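Local coordinates for arylalkylamine N-Acetyltransferase like 5b (Aedes aegypti, PDB 4FD4), which probably transfers acetyl or longer acyl groups from coenzyme A thioesters to the amine of arylalkylamines such as serotonin and dopamine, at residues D191-D194 against E198-F201. Residues are numbered along the deposited sequence; the frame is centred on the assembly and turned at random.
Sequences DYRD and EKLF
Asp194 and Glu198 close a short hairpin-like turn in the loop that joins strands 182-188 and 209-216, the last two strands of this GNAT-fold acetyltransferase. Two bonds tie the same pair of residues: Asp194 N donates to Glu198 O at 3.2 Å, and Glu198 N returns to Asp194 OD1 at 2.9 Å. The second bond meets the syn side of the carboxylate but 31° out of its plane. With chi1 at 70°, Asp194 CG lies between its own backbone N and carbonyl carbon, which folds the carboxylate back over the turn; there OD1 also takes a weak hydrogen bond from Lys196 N. Its other oxygen, OD2, shares water 2 with Glu198 OE2, the water donating to both and bridging two like charges whose carboxylate planes stand almost perpendicular.

Beyond this closure the backbones are linked through solvent. Water 1 accepts from Phe201 N and probably donates to Tyr192 O, each at 2.9 Å. Arg193 NH1 also donates to Tyr192 O, at 2.8 Å, from above the carbonyl plane, and to Gly190 O. The bend at chi2 (-65°) turns the arginine back along its own chain, where Lys199 CG lies over one guanidinium face, offset toward its rim, 3.4 Å from Arg193 NH1. Lys199 NZ in turn donates to Gly190 O, so both cations are drawn to one carbonyl, which probably eases their repulsion.

On the inner side, Tyr192 CD2 comes within 3.9 Å of Phe201 CD2, at the edge of the phenylalanine ring, while Leu200 CD1 lies at the tyrosine's edge. The Tyr192 and Phe201 side chains both touch Leu107 of helix 99-115, Leu200 touches Asp103 of that helix and is backbone hydrogen-bonded to Val39, and Phe201 extends to Ile34 and Ser37 of helix 33-37.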
loop_
_atom_site.group_PDB
_atom_site.type_symbol
_atom_site.label_atom_id
_atom_site.label_comp_id
_atom_site.label_asym_id
_atom_site.label_seq_id
_atom_site.Cartn_x
_atom_site.Cartn_y
_atom_site.Cartn_z
ATOM N N ASP A 191 -12.363 11.380 9.809
ATOM C CA ASP A 191 -13.806 11.278 9.627
ATOM C C ASP A 191 -14.290 9.824 9.524
ATOM O O ASP A 191 -15.495 9.566 9.530
ATOM C CB ASP A 191 -14.259 12.088 8.411
ATOM C CG ASP A 191 -14.104 13.587 8.614
ATOM O OD1 ASP A 191 -13.997 14.026 9.779
ATOM O OD2 ASP A 191 -14.094 14.327 7.604
ATOM N N TYR A 192 -13.355 8.878 9.433
ATOM C CA TYR A 192 -13.723 7.468 9.333
ATOM C C TYR A 192 -14.446 6.971 10.583
ATOM O O TYR A 192 -14.035 7.263 11.708
ATOM C CB TYR A 192 -12.505 6.566 9.045
ATOM C CG TYR A 192 -12.857 5.087 9.044
ATOM C CD1 TYR A 192 -13.532 4.512 7.967
ATOM C CD2 TYR A 192 -12.530 4.274 10.119
ATOM C CE1 TYR A 192 -13.872 3.162 7.962
ATOM C CE2 TYR A 192 -12.869 2.917 10.122
ATOM C CZ TYR A 192 -13.540 2.375 9.042
ATOM O OH TYR A 192 -13.868 1.042 9.031
ATOM N N ARG A 193 -15.522 6.219 10.357
ATOM C CA ARG A 193 -16.298 5.585 11.410
ATOM C C ARG A 193 -16.603 4.159 10.976
ATOM O O ARG A 193 -17.060 3.948 9.858
ATOM C CB ARG A 193 -17.624 6.324 11.599
ATOM C CG ARG A 193 -17.500 7.749 12.087
ATOM C CD ARG A 193 -16.913 7.792 13.482
ATOM N NE ARG A 193 -16.868 9.166 13.967
ATOM C CZ ARG A 193 -15.904 10.026 13.659
ATOM N NH1 ARG A 193 -14.905 9.647 12.868
ATOM N NH2 ARG A 193 -15.938 11.265 14.137
ATOM N N ASP A 194 -16.364 3.173 11.835
ATOM C CA ASP A 194 -16.740 1.807 11.478
ATOM C C ASP A 194 -18.259 1.604 11.638
ATOM O O ASP A 194 -18.994 2.574 11.858
ATOM C CB ASP A 194 -15.919 0.767 12.250
ATOM C CG ASP A 194 -16.272 0.716 13.724
ATOM O OD1 ASP A 194 -17.134 1.510 14.163
ATOM O OD2 ASP A 194 -15.675 -0.118 14.439
ATOM N N GLU A 198 -17.707 3.975 15.638
ATOM C CA GLU A 198 -16.497 4.314 16.385
ATOM C C GLU A 198 -15.428 5.007 15.537
ATOM O O GLU A 198 -15.105 4.551 14.428
ATOM C CB GLU A 198 -15.915 3.050 17.015
ATOM C CG GLU A 198 -14.849 3.306 18.068
ATOM C CD GLU A 198 -14.454 2.039 18.815
ATOM O OE1 GLU A 198 -13.406 2.065 19.501
ATOM O OE2 GLU A 198 -15.191 1.025 18.723
ATOM N N LYS A 199 -14.872 6.072 16.062
ATOM C CA LYS A 199 -13.744 6.760 15.507
ATOM C C LYS A 199 -12.468 6.042 15.863
ATOM O O LYS A 199 -12.140 5.965 17.013
ATOM C CB LYS A 199 -13.682 8.134 16.121
ATOM C CG LYS A 199 -12.756 9.067 15.439
ATOM C CD LYS A 199 -12.360 10.150 16.360
ATOM C CE LYS A 199 -11.183 10.841 15.838
ATOM N NZ LYS A 199 -11.501 11.556 14.626
ATOM N N LEU A 200 -11.732 5.535 14.880
ATOM C CA LEU A 200 -10.621 4.634 15.183
ATOM C C LEU A 200 -9.252 5.198 14.823
ATOM O O LEU A 200 -8.228 4.635 15.194
ATOM C CB LEU A 200 -10.831 3.293 14.484
ATOM C CG LEU A 200 -11.855 2.372 15.136
ATOM C CD1 LEU A 200 -12.233 1.240 14.197
ATOM C CD2 LEU A 200 -11.322 1.840 16.456
ATOM N N PHE A 201 -9.239 6.306 14.096
ATOM C CA PHE A 201 -7.986 6.887 13.656
ATOM C C PHE A 201 -7.931 8.365 13.977
ATOM O O PHE A 201 -8.884 9.098 13.733
ATOM C CB PHE A 201 -7.789 6.643 12.159
ATOM C CG PHE A 201 -7.746 5.184 11.796
ATOM C CD1 PHE A 201 -6.557 4.474 11.869
ATOM C CD2 PHE A 201 -8.896 4.520 11.401
ATOM C CE1 PHE A 201 -6.511 3.131 11.539
ATOM C CE2 PHE A 201 -8.863 3.172 11.073
ATOM C CZ PHE A 201 -7.670 2.477 11.139
HETATM O O HOH W 1 -11.217 7.390 12.335
HETATM O O HOH W 2 -15.019 -0.985 16.781
#